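Local structure of T9SS C-terminal target domain-containing protein (Bacteroides cellulosilyticus, 5JVK) at residues 132-146 and 167-181. The protein is a family 39 glycoside hydrolase of a gut symbiont, probably hydrolysing O-glycosidic bonds within carbohydrate chains. Sequence-based numbering, arbitrary orientation.
Sequences RIRTDLAWEHVEPAK and IKPLIVFGYANAIAY. With GOL (glycerol), chain G.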
loop_
_atom_site.group_PDB
_atom_site.type_symbol
_atom_site.label_atom_id
_atom_site.label_comp_id
_atom_site.label_asym_id
_atom_site.label_seq_id
_atom_site.Cartn_x
_atom_site.Cartn_y
_atom_site.Cartn_z
ATOM N N ARG A 132 3.922 6.711 -3.253
ATOM C CA ARG A 132 5.211 6.107 -2.923
ATOM C C ARG A 132 5.229 4.644 -3.341
ATOM O O ARG A 132 4.188 3.986 -3.366
ATOM C CB ARG A 132 5.482 6.200 -1.422
ATOM C CG ARG A 132 5.579 7.614 -0.879
ATOM C CD ARG A 132 5.791 7.590 0.623
ATOM N NE ARG A 132 5.761 8.925 1.223
ATOM C CZ ARG A 132 6.762 9.806 1.208
ATOM N NH1 ARG A 132 7.920 9.533 0.605
ATOM N NH2 ARG A 132 6.600 10.985 1.801
ATOM N N ILE A 133 6.417 4.146 -3.679
ATOM C CA ILE A 133 6.626 2.715 -3.902
ATOM C C ILE A 133 7.890 2.251 -3.193
ATOM O O ILE A 133 8.828 3.025 -3.016
ATOM C CB ILE A 133 6.671 2.331 -5.403
ATOM C CG1 ILE A 133 7.816 3.043 -6.153
ATOM C CG2 ILE A 133 5.318 2.597 -6.055
ATOM C CD1 ILE A 133 9.109 2.254 -6.251
ATOM N N ARG A 134 7.891 0.988 -2.775
ATOM C CA ARG A 134 9.043 0.365 -2.137
ATOM C C ARG A 134 9.488 -0.820 -2.977
ATOM O O ARG A 134 8.659 -1.624 -3.404
ATOM C CB ARG A 134 8.693 -0.098 -0.724
ATOM C CG ARG A 134 9.838 -0.758 0.034
ATOM C CD ARG A 134 9.421 -1.017 1.467
ATOM N NE ARG A 134 10.461 -1.646 2.284
ATOM C CZ ARG A 134 10.574 -2.952 2.549
ATOM N NH1 ARG A 134 9.728 -3.855 2.051
ATOM N NH2 ARG A 134 11.565 -3.368 3.329
ATOM N N THR A 135 10.794 -0.928 -3.209
ATOM C CA THR A 135 11.350 -2.101 -3.877
ATOM C C THR A 135 12.788 -2.378 -3.449
ATOM O O THR A 135 13.453 -1.526 -2.858
ATOM C CB THR A 135 11.233 -1.993 -5.411
ATOM O OG1 THR A 135 11.486 -3.275 -5.998
ATOM C CG2 THR A 135 12.197 -0.954 -5.982
ATOM N N ASP A 136 13.243 -3.588 -3.755
ATOM C CA ASP A 136 14.527 -4.089 -3.279
ATOM C C ASP A 136 15.683 -3.650 -4.159
ATOM O O ASP A 136 15.515 -3.375 -5.350
ATOM C CB ASP A 136 14.515 -5.616 -3.223
ATOM C CG ASP A 136 13.484 -6.149 -2.265
ATOM O OD1 ASP A 136 13.764 -6.190 -1.045
ATOM O OD2 ASP A 136 12.390 -6.531 -2.736
ATOM N N LEU A 137 16.857 -3.587 -3.547
ATOM C CA LEU A 137 18.109 -3.454 -4.266
ATOM C C LEU A 137 19.129 -4.340 -3.563
ATOM O O LEU A 137 19.425 -4.135 -2.386
ATOM C CB LEU A 137 18.558 -1.991 -4.296
ATOM C CG LEU A 137 19.770 -1.611 -5.161
ATOM C CD1 LEU A 137 21.083 -2.035 -4.517
ATOM C CD2 LEU A 137 19.650 -2.187 -6.567
ATOM N N ALA A 138 19.655 -5.323 -4.289
ATOM C CA ALA A 138 20.615 -6.267 -3.732
ATOM C C ALA A 138 22.023 -5.676 -3.768
ATOM O O ALA A 138 22.474 -5.203 -4.813
ATOM C CB ALA A 138 20.569 -7.576 -4.503
ATOM N N TRP A 139 22.697 -5.696 -2.617
ATOM C CA TRP A 139 24.123 -5.352 -2.502
ATOM C C TRP A 139 24.956 -6.182 -3.488
ATOM O O TRP A 139 25.821 -5.648 -4.183
ATOM C CB TRP A 139 24.574 -5.584 -1.051
ATOM C CG TRP A 139 26.021 -5.309 -0.713
ATOM C CD1 TRP A 139 26.933 -4.604 -1.447
ATOM C CD2 TRP A 139 26.697 -5.706 0.487
ATOM N NE1 TRP A 139 28.140 -4.563 -0.791
ATOM C CE2 TRP A 139 28.022 -5.231 0.399
ATOM C CE3 TRP A 139 26.313 -6.431 1.624
ATOM C CZ2 TRP A 139 28.967 -5.452 1.408
ATOM C CZ3 TRP A 139 27.251 -6.653 2.625
ATOM C CH2 TRP A 139 28.565 -6.166 2.508
ATOM N N GLU A 140 24.660 -7.479 -3.543
ATOM C CA GLU A 140 25.215 -8.412 -4.539
ATOM C C GLU A 140 25.200 -7.862 -5.973
ATOM O O GLU A 140 26.214 -7.911 -6.672
ATOM C CB GLU A 140 24.436 -9.735 -4.478
ATOM C CG GLU A 140 25.006 -10.878 -5.303
ATOM C CD GLU A 140 24.354 -12.211 -4.973
ATOM O OE1 GLU A 140 24.337 -12.592 -3.779
ATOM O OE2 GLU A 140 23.859 -12.882 -5.904
ATOM N N HIS A 141 24.054 -7.333 -6.393
ATOM C CA HIS A 141 23.891 -6.790 -7.745
ATOM C C HIS A 141 24.588 -5.436 -7.966
ATOM O O HIS A 141 25.007 -5.148 -9.088
ATOM C CB HIS A 141 22.403 -6.687 -8.115
ATOM C CG HIS A 141 21.698 -8.010 -8.174
ATOM N ND1 HIS A 141 20.352 -8.150 -7.911
ATOM C CD2 HIS A 141 22.155 -9.253 -8.457
ATOM C CE1 HIS A 141 20.008 -9.419 -8.040
ATOM N NE2 HIS A 141 21.084 -10.110 -8.369
ATOM N N VAL A 142 24.712 -4.617 -6.918
ATOM C CA VAL A 142 25.410 -3.319 -7.028
ATOM C C VAL A 142 26.938 -3.466 -7.046
ATOM O O VAL A 142 27.610 -2.741 -7.781
ATOM C CB VAL A 142 24.934 -2.297 -5.952
ATOM C CG1 VAL A 142 25.993 -1.253 -5.598
ATOM C CG2 VAL A 142 23.689 -1.586 -6.451
ATOM N N GLU A 143 27.470 -4.390 -6.245
ATOM C CA GLU A 143 28.913 -4.635 -6.149
ATOM C C GLU A 143 29.207 -6.102 -6.516
ATOM O O GLU A 143 29.358 -6.942 -5.625
ATOM C CB GLU A 143 29.397 -4.286 -4.729
ATOM C CG GLU A 143 30.902 -4.375 -4.499
ATOM C CD GLU A 143 31.341 -3.862 -3.129
ATOM O OE1 GLU A 143 30.488 -3.652 -2.243
ATOM O OE2 GLU A 143 32.559 -3.678 -2.924
ATOM N N PRO A 144 29.275 -6.423 -7.832
ATOM C CA PRO A 144 29.532 -7.813 -8.246
ATOM C C PRO A 144 30.946 -8.309 -7.909
ATOM O O PRO A 144 31.138 -9.509 -7.698
ATOM C CB PRO A 144 29.323 -7.788 -9.772
ATOM C CG PRO A 144 28.757 -6.448 -10.097
ATOM C CD PRO A 144 29.192 -5.529 -9.001
ATOM N N ALA A 145 31.913 -7.392 -7.890
ATOM C CA ALA A 145 33.267 -7.665 -7.408
ATOM C C ALA A 145 33.690 -6.579 -6.423
ATOM O O ALA A 145 33.122 -5.484 -6.410
ATOM C CB ALA A 145 34.239 -7.733 -8.574
ATOM N N LYS A 146 34.699 -6.890 -5.612
ATOM C CA LYS A 146 35.147 -6.011 -4.528
ATOM C C LYS A 146 35.620 -4.659 -5.060
ATOM O O LYS A 146 36.533 -4.600 -5.885
ATOM C CB LYS A 146 36.272 -6.684 -3.733
ATOM C CG LYS A 146 36.648 -5.980 -2.434
ATOM C CD LYS A 146 37.725 -6.735 -1.664
ATOM C CE LYS A 146 37.219 -8.065 -1.116
ATOM N NZ LYS A 146 38.152 -8.676 -0.130
ATOM N N ILE A 167 5.685 9.727 -8.402
ATOM C CA ILE A 167 5.800 8.831 -7.255
ATOM C C ILE A 167 7.229 8.896 -6.712
ATOM O O ILE A 167 8.185 8.844 -7.483
ATOM C CB ILE A 167 5.417 7.388 -7.663
ATOM C CG1 ILE A 167 3.909 7.301 -7.946
ATOM C CG2 ILE A 167 5.799 6.380 -6.584
ATOM C CD1 ILE A 167 3.485 6.075 -8.727
ATOM N N LYS A 168 7.359 9.018 -5.390
ATOM C CA LYS A 168 8.662 9.014 -4.720
ATOM C C LYS A 168 9.068 7.578 -4.371
ATOM O O LYS A 168 8.434 6.963 -3.510
ATOM C CB LYS A 168 8.615 9.841 -3.435
ATOM C CG LYS A 168 8.425 11.331 -3.648
ATOM C CD LYS A 168 8.588 12.080 -2.335
ATOM C CE LYS A 168 8.115 13.521 -2.445
ATOM N NZ LYS A 168 8.041 14.176 -1.109
ATOM N N PRO A 169 10.128 7.039 -5.017
ATOM C CA PRO A 169 10.520 5.669 -4.684
ATOM C C PRO A 169 11.357 5.583 -3.404
ATOM O O PRO A 169 12.220 6.433 -3.174
ATOM C CB PRO A 169 11.339 5.222 -5.904
ATOM C CG PRO A 169 11.687 6.463 -6.655
ATOM C CD PRO A 169 11.064 7.646 -5.977
ATOM N N LEU A 170 11.067 4.567 -2.588
ATOM C CA LEU A 170 11.854 4.212 -1.407
ATOM C C LEU A 170 12.553 2.893 -1.716
ATOM O O LEU A 170 11.920 1.970 -2.222
ATOM C CB LEU A 170 10.936 4.068 -0.193
ATOM C CG LEU A 170 11.549 3.761 1.184
ATOM C CD1 LEU A 170 10.725 4.400 2.294
ATOM C CD2 LEU A 170 11.693 2.264 1.445
ATOM N N ILE A 171 13.850 2.800 -1.418
ATOM C CA ILE A 171 14.657 1.633 -1.802
ATOM C C ILE A 171 15.227 0.939 -0.568
ATOM O O ILE A 171 15.920 1.566 0.234
ATOM C CB ILE A 171 15.814 2.027 -2.754
ATOM C CG1 ILE A 171 15.280 2.748 -4.003
ATOM C CG2 ILE A 171 16.650 0.810 -3.151
ATOM C CD1 ILE A 171 14.447 1.896 -4.945
ATOM N N VAL A 172 14.935 -0.357 -0.434
ATOM C CA VAL A 172 15.493 -1.174 0.648
ATOM C C VAL A 172 16.749 -1.900 0.149
ATOM O O VAL A 172 16.685 -2.752 -0.740
ATOM C CB VAL A 172 14.442 -2.123 1.310
ATOM C CG1 VAL A 172 13.908 -3.191 0.360
ATOM C CG2 VAL A 172 15.020 -2.772 2.564
ATOM N N PHE A 173 17.889 -1.523 0.724
ATOM C CA PHE A 173 19.208 -2.006 0.314
ATOM C C PHE A 173 19.691 -3.088 1.269
ATOM O O PHE A 173 19.713 -2.867 2.479
ATOM C CB PHE A 173 20.209 -0.840 0.330
ATOM C CG PHE A 173 21.605 -1.227 -0.075
ATOM C CD1 PHE A 173 21.967 -1.225 -1.409
ATOM C CD2 PHE A 173 22.558 -1.582 0.875
ATOM C CE1 PHE A 173 23.248 -1.579 -1.805
ATOM C CE2 PHE A 173 23.843 -1.936 0.492
ATOM C CZ PHE A 173 24.191 -1.934 -0.853
ATOM N N GLY A 174 20.103 -4.238 0.740
ATOM C CA GLY A 174 20.723 -5.257 1.584
ATOM C C GLY A 174 20.881 -6.634 0.976
ATOM O O GLY A 174 21.099 -6.769 -0.226
ATOM N N TYR A 175 20.739 -7.645 1.834
ATOM C CA TYR A 175 21.143 -9.037 1.585
ATOM C C TYR A 175 22.659 -9.196 1.370
ATOM O O TYR A 175 23.322 -8.314 0.821
ATOM C CB TYR A 175 20.324 -9.682 0.457
ATOM C CG TYR A 175 18.823 -9.628 0.697
ATOM C CD1 TYR A 175 18.262 -10.129 1.878
ATOM C CD2 TYR A 175 17.958 -9.081 -0.256
ATOM C CE1 TYR A 175 16.891 -10.080 2.103
ATOM C CE2 TYR A 175 16.585 -9.030 -0.040
ATOM C CZ TYR A 175 16.055 -9.531 1.138
ATOM O OH TYR A 175 14.697 -9.480 1.353
ATOM N N ALA A 176 23.193 -10.329 1.824
ATOM C CA ALA A 176 24.642 -10.530 1.933
ATOM C C ALA A 176 25.334 -10.667 0.576
ATOM O O ALA A 176 24.848 -11.375 -0.308
ATOM C CB ALA A 176 24.942 -11.746 2.800
ATOM N N ASN A 177 26.461 -9.970 0.430
ATOM C CA ASN A 177 27.303 -10.025 -0.767
ATOM C C ASN A 177 28.533 -10.911 -0.506
ATOM O O ASN A 177 29.659 -10.425 -0.372
ATOM C CB ASN A 177 27.706 -8.597 -1.178
ATOM C CG ASN A 177 28.378 -8.533 -2.542
ATOM O OD1 ASN A 177 28.424 -9.516 -3.287
ATOM N ND2 ASN A 177 28.899 -7.362 -2.880
ATOM N N ALA A 178 28.295 -12.218 -0.440
ATOM C CA ALA A 178 29.359 -13.203 -0.198
ATOM C C ALA A 178 30.334 -13.360 -1.377
ATOM O O ALA A 178 31.467 -13.812 -1.183
ATOM C CB ALA A 178 28.752 -14.553 0.161
ATOM N N ILE A 179 29.892 -12.995 -2.582
ATOM C CA ILE A 179 30.737 -13.053 -3.785
ATOM C C ILE A 179 31.913 -12.072 -3.662
ATOM O O ILE A 179 33.065 -12.453 -3.878
ATOM C CB ILE A 179 29.920 -12.779 -5.080
ATOM C CG1 ILE A 179 28.888 -13.896 -5.310
ATOM C CG2 ILE A 179 30.838 -12.674 -6.299
ATOM C CD1 ILE A 179 27.788 -13.541 -6.289
ATOM N N ALA A 180 31.616 -10.825 -3.304
ATOM C CA ALA A 180 32.642 -9.791 -3.135
ATOM C C ALA A 180 33.459 -9.975 -1.855
ATOM O O ALA A 180 34.688 -9.897 -1.889
ATOM C CB ALA A 180 32.007 -8.408 -3.154
ATOM N N TYR A 181 32.769 -10.214 -0.738
ATOM C CA TYR A 181 33.395 -10.316 0.589
ATOM C C TYR A 181 33.100 -11.683 1.222
ATOM O O TYR A 181 32.269 -11.780 2.128
ATOM C CB TYR A 181 32.893 -9.187 1.501
ATOM C CG TYR A 181 33.153 -7.802 0.958
ATOM C CD1 TYR A 181 34.280 -7.076 1.342
ATOM C CD2 TYR A 181 32.269 -7.215 0.055
ATOM C CE1 TYR A 181 34.519 -5.802 0.839
ATOM C CE2 TYR A 181 32.498 -5.948 -0.454
ATOM C CZ TYR A 181 33.623 -5.243 -0.062
ATOM O OH TYR A 181 33.848 -3.982 -0.565
HETATM C C1 GOL G . 9.640 -9.286 0.395
HETATM O O1 GOL G . 8.980 -9.686 1.609
HETATM C C2 GOL G . 10.719 -8.243 0.696
HETATM O O2 GOL G . 11.935 -8.566 0.004
HETATM C C3 GOL G . 10.261 -6.843 0.290
HETATM O O3 GOL G . 10.240 -6.684 -1.134
HETATM O O HOH W 1 8.932 7.162 -0.570
HETATM O O HOH W 2 9.621 12.002 0.748
HETATM O O HOH W 3 16.544 -5.628 -0.055
#
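Trp-139 lays one face of its indole under Asn-177, whose CB stands 3.6 Å from the centroid of the five-membered ring, a CH-pi contact almost on the normal. In the ring plane, NE1 donates to Glu-143 OE1 (2.9 Å) on its anti side; OE2 takes the Tyr-181 hydroxyl on its syn side at 2.7 Å. Asn-177 holds CG anti to the backbone N (chi1 -170°), which carries ND2 to a lone pair of Glu-143 O (2.8 Å), just past helix 139-142. Phe-173 and Tyr-181 flank the indole obliquely, and helix 194-211 packs on it. With an alanine at Trp-139, Glu-143 OE1 would probably lose its indole donor and a gap open beneath Asn-177. This tight cluster lies just past neighbouring parallel strands, 132-138 and 168-174, of the eight-stranded (beta/alpha) barrel. There Val-172 CG1 lies over the rim of one guanidinium face of Arg-134, buried and salt-bridged to Glu-219 and Glu-340. The looser side is wet: a water bridges Asp-136 OD1 and Val-172 O, and glycerol, probably from crystallisation, gives O3 to Asp-136 OD2 (2.7 Å). Apolar packing and directed bonds probably hold the loops; the wet side is consistent with a polar barrel mouth suited to sugar hydroxyls.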